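Local coordinates for protein class B carbapenemase GOB-18 (Elizabethkingia meningoseptica, PDB 5K0W) that is a class B carbapenemase, a dizinc metallo-beta-lactamase of subclass B3 that hydrolyses beta-lactam antibiotics, at residues F226-V238 with F262-E276. Numbering follows the deposited sequence.
Sequences FGVMKKLDFDIWV and FMDKQSYFQNLNDLE
Phe-262 meets strand 236-238 with its carbonyl: O accepts Trp-237 N at 3.0 Å (160° at the hydrogen), with Ile-236 CA against the same oxygen. Met-263 lays CG on Ile-236 CG1 and Asp-235 O. The centre of an inverse gamma turn, Asp-264 receives Trp-237 NE1 on its O at 3.2 Å, the donor well above the carbonyl plane; OD1 adds a weak bond from NE1, a water bond shared with Trp-237 O and a salt bridge to Lys-250. Bent at chi3, the Lys-265 chain runs over one face of the Phe-234 ring and ends on the backbone, NZ to Phe-234 O at 3.0 Å. Tyr-268 joins Phe-234 and Trp-237 in an aromatic cluster. With CG anti to the backbone N (chi1 163°), the phenol is carried toward Phe-234 and Met-229 while CB stays over a face of the indole; the Phe-234 edge meets the phenol face in a T-shaped pair, centroids 5.0 Å apart, and OH donates to Met-229 O at 2.7 Å. Phe-269 turns its CE1 to Lys-230 O. Leu-272 presses CD2 on Met-229 CB at 3.7 Å, while Leu-275 CB meets the Phe-226 ring at its edge. Glu-276 places CA over a face of that ring, a CH-pi contact, and OE1 makes a long 3.5 Å salt bridge to Lys-230 NZ. In this metallo-beta-lactamase fold the C-terminal helix 265-284 packs, nearly antiparallel (169° between residues 265-276 and 226-230), on the end of helix 218-230 and on strand 236-239, outermost in its five-stranded sheet and parallel to strand 192-198; the Leu-275 side chain lies about 8 Å from that of zinc ligand His-175.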
loop_
_atom_site.group_PDB
_atom_site.type_symbol
_atom_site.label_atom_id
_atom_site.label_comp_id
_atom_site.label_asym_id
_atom_site.label_seq_id
_atom_site.Cartn_x
_atom_site.Cartn_y
_atom_site.Cartn_z
ATOM N N PHE A 226 -11.357 10.573 6.107
ATOM C CA PHE A 226 -11.340 11.851 5.383
ATOM C C PHE A 226 -10.900 12.994 6.293
ATOM O O PHE A 226 -10.080 13.825 5.881
ATOM C CB PHE A 226 -12.675 12.143 4.673
ATOM C CG PHE A 226 -12.953 11.265 3.461
ATOM C CD1 PHE A 226 -12.202 11.394 2.296
ATOM C CD2 PHE A 226 -14.011 10.368 3.458
ATOM C CE1 PHE A 226 -12.480 10.603 1.173
ATOM C CE2 PHE A 226 -14.268 9.572 2.345
ATOM C CZ PHE A 226 -13.504 9.696 1.211
ATOM N N GLY A 227 -11.365 12.970 7.541
ATOM C CA GLY A 227 -10.993 13.977 8.527
ATOM C C GLY A 227 -9.498 14.005 8.788
ATOM O O GLY A 227 -8.849 15.033 8.602
ATOM N N VAL A 228 -8.942 12.866 9.186
ATOM C CA VAL A 228 -7.529 12.685 9.535
ATOM C C VAL A 228 -6.560 12.904 8.331
ATOM O O VAL A 228 -5.494 13.501 8.500
ATOM C CB VAL A 228 -7.353 11.337 10.308
ATOM C CG1 VAL A 228 -7.631 10.123 9.427
ATOM C CG2 VAL A 228 -5.987 11.229 10.978
ATOM N N MET A 229 -6.972 12.487 7.118
ATOM C CA MET A 229 -6.152 12.636 5.910
ATOM C C MET A 229 -5.985 14.091 5.410
ATOM O O MET A 229 -4.955 14.408 4.814
ATOM C CB MET A 229 -6.590 11.669 4.798
ATOM C CG MET A 229 -6.054 10.262 4.977
ATOM S SD MET A 229 -6.568 9.073 3.709
ATOM C CE MET A 229 -5.199 9.184 2.549
ATOM N N LYS A 230 -6.978 14.959 5.647
ATOM C CA LYS A 230 -6.951 16.384 5.259
ATOM C C LYS A 230 -6.006 17.211 6.144
ATOM O O LYS A 230 -5.568 18.286 5.727
ATOM C CB LYS A 230 -8.367 16.994 5.353
ATOM C CG LYS A 230 -9.251 16.757 4.123
ATOM C CD LYS A 230 -10.741 16.991 4.410
ATOM C CE LYS A 230 -11.204 18.431 4.294
ATOM N NZ LYS A 230 -12.644 18.584 4.648
ATOM N N LYS A 231 -5.704 16.713 7.366
ATOM C CA LYS A 231 -4.853 17.389 8.368
ATOM C C LYS A 231 -3.403 16.889 8.420
ATOM O O LYS A 231 -2.662 17.267 9.336
ATOM C CB LYS A 231 -5.486 17.378 9.789
ATOM C CG LYS A 231 -7.006 17.250 9.890
ATOM C CD LYS A 231 -7.682 18.238 10.856
ATOM C CE LYS A 231 -7.759 17.761 12.290
ATOM N NZ LYS A 231 -6.640 18.297 13.120
ATOM N N LEU A 232 -2.983 16.077 7.435
ATOM C CA LEU A 232 -1.621 15.535 7.390
ATOM C C LEU A 232 -0.630 16.556 6.845
ATOM O O LEU A 232 -0.966 17.339 5.936
ATOM C CB LEU A 232 -1.550 14.216 6.563
ATOM C CG LEU A 232 -2.325 12.994 7.102
ATOM C CD1 LEU A 232 -2.403 11.896 6.067
ATOM C CD2 LEU A 232 -1.724 12.461 8.406
ATOM N N ASP A 233 0.598 16.543 7.413
ATOM C CA ASP A 233 1.728 17.393 6.987
ATOM C C ASP A 233 2.840 16.491 6.447
ATOM O O ASP A 233 3.272 15.548 7.124
ATOM C CB ASP A 233 2.288 18.278 8.115
ATOM C CG ASP A 233 1.302 18.943 9.030
ATOM O OD1 ASP A 233 0.510 19.782 8.541
ATOM O OD2 ASP A 233 1.333 18.639 10.244
ATOM N N PHE A 234 3.282 16.760 5.215
ATOM C CA PHE A 234 4.281 15.949 4.499
ATOM C C PHE A 234 4.962 16.798 3.429
ATOM O O PHE A 234 4.413 17.820 3.019
ATOM C CB PHE A 234 3.589 14.727 3.819
ATOM C CG PHE A 234 2.482 15.079 2.853
ATOM C CD1 PHE A 234 2.754 15.303 1.507
ATOM C CD2 PHE A 234 1.168 15.188 3.289
ATOM C CE1 PHE A 234 1.742 15.684 0.628
ATOM C CE2 PHE A 234 0.150 15.535 2.396
ATOM C CZ PHE A 234 0.447 15.772 1.073
ATOM N N ASP A 235 6.115 16.347 2.930
ATOM C CA ASP A 235 6.823 17.036 1.852
ATOM C C ASP A 235 6.505 16.327 0.563
ATOM O O ASP A 235 6.165 16.969 -0.430
ATOM C CB ASP A 235 8.337 17.057 2.110
ATOM C CG ASP A 235 8.727 17.955 3.276
ATOM O OD1 ASP A 235 8.148 19.060 3.392
ATOM O OD2 ASP A 235 9.633 17.563 4.062
ATOM N N ILE A 236 6.560 14.982 0.603
ATOM C CA ILE A 236 6.318 14.099 -0.532
ATOM C C ILE A 236 5.171 13.143 -0.272
ATOM O O ILE A 236 5.047 12.631 0.841
ATOM C CB ILE A 236 7.636 13.370 -0.899
ATOM C CG1 ILE A 236 8.581 14.335 -1.619
ATOM C CG2 ILE A 236 7.404 12.083 -1.727
ATOM C CD1 ILE A 236 9.955 13.845 -1.826
ATOM N N TRP A 237 4.354 12.882 -1.311
ATOM C CA TRP A 237 3.264 11.912 -1.242
ATOM C C TRP A 237 3.258 10.970 -2.449
ATOM O O TRP A 237 3.576 11.374 -3.567
ATOM C CB TRP A 237 1.906 12.595 -1.036
ATOM C CG TRP A 237 1.227 13.030 -2.297
ATOM C CD1 TRP A 237 1.459 14.171 -3.004
ATOM C CD2 TRP A 237 0.203 12.319 -3.005
ATOM N NE1 TRP A 237 0.650 14.209 -4.121
ATOM C CE2 TRP A 237 -0.122 13.079 -4.150
ATOM C CE3 TRP A 237 -0.465 11.101 -2.789
ATOM C CZ2 TRP A 237 -1.106 12.674 -5.062
ATOM C CZ3 TRP A 237 -1.414 10.689 -3.705
ATOM C CH2 TRP A 237 -1.745 11.478 -4.812
ATOM N N VAL A 238 2.919 9.707 -2.201
ATOM C CA VAL A 238 2.768 8.611 -3.173
ATOM C C VAL A 238 1.558 7.797 -2.710
ATOM O O VAL A 238 1.035 8.084 -1.629
ATOM C CB VAL A 238 4.044 7.737 -3.358
ATOM C CG1 VAL A 238 5.146 8.505 -4.064
ATOM C CG2 VAL A 238 4.545 7.158 -2.044
ATOM N N PHE A 262 7.018 14.561 -6.837
ATOM C CA PHE A 262 6.131 14.030 -5.811
ATOM C C PHE A 262 5.843 14.998 -4.661
ATOM O O PHE A 262 5.391 14.591 -3.585
ATOM C CB PHE A 262 6.626 12.639 -5.356
ATOM C CG PHE A 262 7.040 11.788 -6.532
ATOM C CD1 PHE A 262 6.089 11.293 -7.425
ATOM C CD2 PHE A 262 8.384 11.556 -6.803
ATOM C CE1 PHE A 262 6.474 10.556 -8.550
ATOM C CE2 PHE A 262 8.769 10.804 -7.918
ATOM C CZ PHE A 262 7.810 10.304 -8.778
ATOM N N MET A 263 6.033 16.296 -4.933
ATOM C CA MET A 263 5.810 17.389 -3.986
ATOM C C MET A 263 4.587 18.207 -4.391
ATOM O O MET A 263 4.463 19.372 -4.008
ATOM C CB MET A 263 7.050 18.275 -3.914
ATOM C CG MET A 263 8.223 17.580 -3.310
ATOM S SD MET A 263 9.596 18.707 -3.085
ATOM C CE MET A 263 10.630 17.705 -2.102
ATOM N N ASP A 264 3.676 17.592 -5.157
ATOM C CA ASP A 264 2.470 18.253 -5.613
ATOM C C ASP A 264 1.382 18.050 -4.564
ATOM O O ASP A 264 0.424 17.286 -4.767
ATOM C CB ASP A 264 2.070 17.775 -7.029
ATOM C CG ASP A 264 1.862 16.272 -7.203
ATOM O OD1 ASP A 264 2.515 15.489 -6.472
ATOM O OD2 ASP A 264 1.071 15.878 -8.101
ATOM N N LYS A 265 1.573 18.714 -3.405
ATOM C CA LYS A 265 0.667 18.671 -2.253
ATOM C C LYS A 265 -0.775 19.002 -2.623
ATOM O O LYS A 265 -1.675 18.297 -2.184
ATOM C CB LYS A 265 1.155 19.590 -1.126
ATOM C CG LYS A 265 2.418 19.129 -0.434
ATOM C CD LYS A 265 2.461 19.650 0.996
ATOM C CE LYS A 265 3.688 20.486 1.249
ATOM N NZ LYS A 265 3.883 20.743 2.702
ATOM N N GLN A 266 -1.003 20.044 -3.450
ATOM C CA GLN A 266 -2.361 20.430 -3.844
ATOM C C GLN A 266 -3.138 19.355 -4.587
ATOM O O GLN A 266 -4.354 19.274 -4.413
ATOM C CB GLN A 266 -2.425 21.810 -4.511
ATOM C CG GLN A 266 -2.305 22.985 -3.521
ATOM C CD GLN A 266 -3.077 22.796 -2.221
ATOM O OE1 GLN A 266 -4.309 22.684 -2.197
ATOM N NE2 GLN A 266 -2.356 22.737 -1.108
ATOM N N SER A 267 -2.435 18.481 -5.338
ATOM C CA SER A 267 -3.042 17.344 -6.043
ATOM C C SER A 267 -3.504 16.258 -5.056
ATOM O O SER A 267 -4.496 15.578 -5.326
ATOM C CB SER A 267 -2.077 16.745 -7.053
ATOM O OG SER A 267 -2.737 15.714 -7.770
ATOM N N TYR A 268 -2.793 16.095 -3.922
ATOM C CA TYR A 268 -3.183 15.143 -2.882
ATOM C C TYR A 268 -4.510 15.602 -2.286
ATOM O O TYR A 268 -5.403 14.781 -2.121
ATOM C CB TYR A 268 -2.115 15.035 -1.783
ATOM C CG TYR A 268 -2.624 14.401 -0.514
ATOM C CD1 TYR A 268 -2.850 13.031 -0.438
ATOM C CD2 TYR A 268 -2.928 15.176 0.605
ATOM C CE1 TYR A 268 -3.334 12.441 0.726
ATOM C CE2 TYR A 268 -3.426 14.597 1.771
ATOM C CZ TYR A 268 -3.620 13.228 1.826
ATOM O OH TYR A 268 -4.108 12.650 2.966
ATOM N N PHE A 269 -4.646 16.910 -1.979
ATOM C CA PHE A 269 -5.863 17.469 -1.402
ATOM C C PHE A 269 -7.034 17.515 -2.374
ATOM O O PHE A 269 -8.173 17.311 -1.958
ATOM C CB PHE A 269 -5.599 18.816 -0.720
ATOM C CG PHE A 269 -4.644 18.685 0.440
ATOM C CD1 PHE A 269 -5.039 18.064 1.626
ATOM C CD2 PHE A 269 -3.337 19.151 0.340
ATOM C CE1 PHE A 269 -4.154 17.933 2.697
ATOM C CE2 PHE A 269 -2.443 19.008 1.413
ATOM C CZ PHE A 269 -2.860 18.398 2.583
ATOM N N GLN A 270 -6.758 17.731 -3.666
ATOM C CA GLN A 270 -7.791 17.746 -4.708
ATOM C C GLN A 270 -8.390 16.352 -4.889
ATOM O O GLN A 270 -9.612 16.227 -4.886
ATOM C CB GLN A 270 -7.244 18.306 -6.028
ATOM C CG GLN A 270 -7.230 19.835 -6.022
ATOM C CD GLN A 270 -6.450 20.453 -7.156
ATOM O OE1 GLN A 270 -5.224 20.274 -7.286
ATOM N NE2 GLN A 270 -7.135 21.273 -7.944
ATOM N N ASN A 271 -7.534 15.306 -4.957
ATOM C CA ASN A 271 -7.942 13.905 -5.078
ATOM C C ASN A 271 -8.674 13.464 -3.836
ATOM O O ASN A 271 -9.656 12.741 -3.952
ATOM C CB ASN A 271 -6.736 12.981 -5.304
ATOM C CG ASN A 271 -6.094 13.125 -6.652
ATOM O OD1 ASN A 271 -6.763 13.308 -7.675
ATOM N ND2 ASN A 271 -4.778 13.018 -6.682
ATOM N N LEU A 272 -8.210 13.900 -2.648
ATOM C CA LEU A 272 -8.831 13.567 -1.370
ATOM C C LEU A 272 -10.240 14.145 -1.288
ATOM O O LEU A 272 -11.160 13.437 -0.880
ATOM C CB LEU A 272 -7.959 14.072 -0.218
ATOM C CG LEU A 272 -8.240 13.553 1.176
ATOM C CD1 LEU A 272 -8.089 12.024 1.255
ATOM C CD2 LEU A 272 -7.304 14.182 2.146
ATOM N N ASN A 273 -10.413 15.406 -1.712
ATOM C CA ASN A 273 -11.697 16.105 -1.718
ATOM C C ASN A 273 -12.658 15.476 -2.739
ATOM O O ASN A 273 -13.854 15.405 -2.470
ATOM C CB ASN A 273 -11.484 17.615 -1.967
ATOM C CG ASN A 273 -12.740 18.431 -2.139
ATOM O OD1 ASN A 273 -12.979 19.025 -3.198
ATOM N ND2 ASN A 273 -13.580 18.464 -1.114
ATOM N N ASP A 274 -12.133 14.988 -3.885
ATOM C CA ASP A 274 -12.953 14.326 -4.898
ATOM C C ASP A 274 -13.468 12.996 -4.384
ATOM O O ASP A 274 -14.583 12.606 -4.720
ATOM C CB ASP A 274 -12.206 14.170 -6.227
ATOM C CG ASP A 274 -11.959 15.482 -6.950
ATOM O OD1 ASP A 274 -12.866 16.354 -6.937
ATOM O OD2 ASP A 274 -10.860 15.639 -7.535
ATOM N N LEU A 275 -12.679 12.332 -3.521
ATOM C CA LEU A 275 -13.040 11.073 -2.889
ATOM C C LEU A 275 -14.092 11.305 -1.777
ATOM O O LEU A 275 -14.994 10.470 -1.609
ATOM C CB LEU A 275 -11.790 10.345 -2.386
ATOM C CG LEU A 275 -10.938 9.667 -3.472
ATOM C CD1 LEU A 275 -9.545 9.367 -2.980
ATOM C CD2 LEU A 275 -11.569 8.394 -3.966
ATOM N N GLU A 276 -14.016 12.448 -1.060
ATOM C CA GLU A 276 -14.983 12.813 -0.011
ATOM C C GLU A 276 -16.291 13.230 -0.661
ATOM O O GLU A 276 -17.348 12.805 -0.188
ATOM C CB GLU A 276 -14.434 13.917 0.880
ATOM C CG GLU A 276 -15.156 14.079 2.204
ATOM C CD GLU A 276 -14.802 15.378 2.894
ATOM O OE1 GLU A 276 -13.750 15.421 3.570
ATOM O OE2 GLU A 276 -15.526 16.378 2.683
HETATM O O HOH W 1 2.990 12.874 -5.717
#